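Local coordinates for luciferase-like monooxygenase (Streptomyces bottropensis, PDB 4US5), which probably acts as a flavin-dependent monooxygenase of the bacterial luciferase family, incorporating or reducing molecular oxygen, at residues Arg104-Ile109 with Gly165-Leu170. Sequence-based numbering, arbitrary orientation.
Sequences RIDLGI and GPALWL. With P4G (1-ethoxy-2-(2-ethoxyethoxy)ethane), chain B.
I105-I109 and A167-L170 are adjacent parallel strands of the TIM barrel of this luciferase-like family. Four backbone hydrogen bonds join them in the parallel zigzag: A167 N to I105 O, L107 N to A167 O, W169 N to L107 O and I109 N to W169 O. L168 CA adds a CA-H...O contact to L107 O at 3.4 Å.

Apolar contacts lie on the outer side, under helices 87-100 and 137-147. L107 and L168 run alongside each other, pointing the same way, and L107 CG meets L168 CD1 at 3.7 Å. The L168 chi1 of -146°, well off a staggered value, swings its CD1 toward the neighbouring strand; L144 of helix 137-147 touches both leucines. Looser contacts follow: I109 CG1 lies 4.3 Å from L168 CD1 and, before the second strand, I105 CG2 lies 4.1 Å from P166 CB.

The inner face carries D106, A167, G108 and W169. D106 OD1 is 3.7 Å from A167 CB, and the carboxylate lies beside the W169 indole, their planes 53° apart without a hydrogen bond between them. The buried carboxylate is satisfied by salt bridges to R42 and R74 and a bond from W44 NE1. W169 NE1 instead bonds a sulfonate oxygen of a buffer molecule. W169 CB lies 3.9 Å from G108 CA.

Preceding the strand, R104 belongs to the P4G pocket; its guanidinium is hydrogen-bonded to A67 O, I73 O and T70 OG1, and R104 CD lies 3.5 Å from P4G C2.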
loop_
_atom_site.group_PDB
_atom_site.type_symbol
_atom_site.label_atom_id
_atom_site.label_comp_id
_atom_site.label_asym_id
_atom_site.label_seq_id
_atom_site.Cartn_x
_atom_site.Cartn_y
_atom_site.Cartn_z
ATOM N N ARG D 104 -7.067 -12.868 -6.303
ATOM C CA ARG D 104 -6.014 -13.511 -5.515
ATOM C C ARG D 104 -5.869 -12.960 -4.091
ATOM O O ARG D 104 -5.025 -13.441 -3.326
ATOM C CB ARG D 104 -4.679 -13.385 -6.218
ATOM C CG ARG D 104 -4.572 -14.191 -7.525
ATOM C CD ARG D 104 -3.188 -14.068 -8.107
ATOM N NE ARG D 104 -2.197 -14.599 -7.207
ATOM C CZ ARG D 104 -0.946 -14.171 -7.109
ATOM N NH1 ARG D 104 -0.504 -13.140 -7.843
ATOM N NH2 ARG D 104 -0.141 -14.727 -6.245
ATOM N N ILE D 105 -6.637 -11.925 -3.754
ATOM C CA ILE D 105 -6.358 -11.098 -2.566
ATOM C C ILE D 105 -7.337 -11.417 -1.436
ATOM O O ILE D 105 -8.569 -11.471 -1.639
ATOM C CB ILE D 105 -6.453 -9.571 -2.888
ATOM C CG1 ILE D 105 -5.464 -9.199 -3.995
ATOM C CG2 ILE D 105 -6.253 -8.723 -1.634
ATOM C CD1 ILE D 105 -4.012 -9.502 -3.704
ATOM N N ASP D 106 -6.759 -11.633 -0.254
ATOM C CA ASP D 106 -7.498 -11.805 0.971
ATOM C C ASP D 106 -7.420 -10.531 1.810
ATOM O O ASP D 106 -6.348 -9.974 2.005
ATOM C CB ASP D 106 -6.891 -12.928 1.801
ATOM C CG ASP D 106 -7.078 -14.309 1.193
ATOM O OD1 ASP D 106 -7.992 -14.495 0.348
ATOM O OD2 ASP D 106 -6.322 -15.233 1.616
ATOM N N LEU D 107 -8.572 -10.046 2.246
ATOM C CA LEU D 107 -8.630 -8.967 3.201
ATOM C C LEU D 107 -9.007 -9.556 4.574
ATOM O O LEU D 107 -10.181 -9.572 4.945
ATOM C CB LEU D 107 -9.638 -7.928 2.780
ATOM C CG LEU D 107 -9.907 -6.712 3.662
ATOM C CD1 LEU D 107 -8.651 -6.132 4.271
ATOM C CD2 LEU D 107 -10.648 -5.649 2.861
ATOM N N GLY D 108 -7.997 -10.042 5.281
ATOM C CA GLY D 108 -8.162 -10.446 6.656
ATOM C C GLY D 108 -8.181 -9.224 7.553
ATOM O O GLY D 108 -7.342 -8.323 7.426
ATOM N N ILE D 109 -9.163 -9.196 8.457
ATOM C CA ILE D 109 -9.375 -8.076 9.395
ATOM C C ILE D 109 -9.116 -8.578 10.793
ATOM O O ILE D 109 -9.632 -9.634 11.161
ATOM C CB ILE D 109 -10.840 -7.617 9.333
ATOM C CG1 ILE D 109 -11.150 -7.072 7.948
ATOM C CG2 ILE D 109 -11.147 -6.567 10.415
ATOM C CD1 ILE D 109 -10.244 -5.928 7.532
ATOM N N GLY D 165 -14.013 -9.162 -6.014
ATOM C CA GLY D 165 -13.362 -8.367 -4.992
ATOM C C GLY D 165 -12.510 -9.223 -4.087
ATOM O O GLY D 165 -12.444 -10.447 -4.263
ATOM N N PRO D 166 -11.841 -8.592 -3.117
ATOM C CA PRO D 166 -11.002 -9.326 -2.168
ATOM C C PRO D 166 -11.865 -10.153 -1.230
ATOM O O PRO D 166 -12.998 -9.769 -0.973
ATOM C CB PRO D 166 -10.317 -8.224 -1.383
ATOM C CG PRO D 166 -11.250 -7.070 -1.459
ATOM C CD PRO D 166 -11.830 -7.138 -2.834
ATOM N N ALA D 167 -11.317 -11.267 -0.757
ATOM C CA ALA D 167 -12.037 -12.189 0.132
ATOM C C ALA D 167 -11.869 -11.740 1.555
ATOM O O ALA D 167 -10.748 -11.692 2.081
ATOM C CB ALA D 167 -11.517 -13.605 -0.046
ATOM N N LEU D 168 -12.987 -11.398 2.180
ATOM C CA LEU D 168 -13.028 -10.925 3.546
ATOM C C LEU D 168 -12.888 -12.099 4.547
ATOM O O LEU D 168 -13.611 -13.104 4.456
ATOM C CB LEU D 168 -14.356 -10.168 3.759
ATOM C CG LEU D 168 -14.417 -8.972 4.681
ATOM C CD1 LEU D 168 -13.361 -7.936 4.355
ATOM C CD2 LEU D 168 -15.819 -8.346 4.585
ATOM N N TRP D 169 -11.936 -11.970 5.458
ATOM C CA TRP D 169 -11.715 -12.928 6.530
ATOM C C TRP D 169 -11.676 -12.188 7.848
ATOM O O TRP D 169 -11.158 -11.070 7.943
ATOM C CB TRP D 169 -10.364 -13.652 6.355
ATOM C CG TRP D 169 -10.365 -14.731 5.323
ATOM C CD1 TRP D 169 -10.298 -14.570 3.975
ATOM C CD2 TRP D 169 -10.407 -16.139 5.555
ATOM N NE1 TRP D 169 -10.283 -15.777 3.356
ATOM C CE2 TRP D 169 -10.364 -16.765 4.302
ATOM C CE3 TRP D 169 -10.485 -16.932 6.703
ATOM C CZ2 TRP D 169 -10.408 -18.135 4.153
ATOM C CZ3 TRP D 169 -10.526 -18.309 6.559
ATOM C CH2 TRP D 169 -10.485 -18.900 5.293
ATOM N N LEU D 170 -12.202 -12.813 8.891
ATOM C CA LEU D 170 -12.090 -12.262 10.230
ATOM C C LEU D 170 -11.093 -13.081 10.995
ATOM O O LEU D 170 -11.211 -14.318 11.061
ATOM C CB LEU D 170 -13.452 -12.244 10.947
ATOM C CG LEU D 170 -13.421 -11.633 12.356
ATOM C CD1 LEU D 170 -12.849 -10.224 12.337
ATOM C CD2 LEU D 170 -14.818 -11.608 12.949
HETATM C C8 P4G B . 5.636 -9.042 -12.164
HETATM C C7 P4G B . 4.243 -9.397 -12.682
HETATM O O4 P4G B . 3.416 -10.011 -11.673
HETATM C C6 P4G B . 2.118 -9.412 -11.359
HETATM C C5 P4G B . 1.070 -9.441 -12.494
HETATM O O3 P4G B . -0.273 -9.600 -11.981
HETATM C C4 P4G B . -1.299 -9.527 -12.992
HETATM C C3 P4G B . -2.343 -10.638 -12.823
HETATM O O2 P4G B . -2.698 -10.774 -11.439
HETATM C C2 P4G B . -2.466 -12.050 -10.838
HETATM C C1 P4G B . -0.982 -12.286 -10.679
#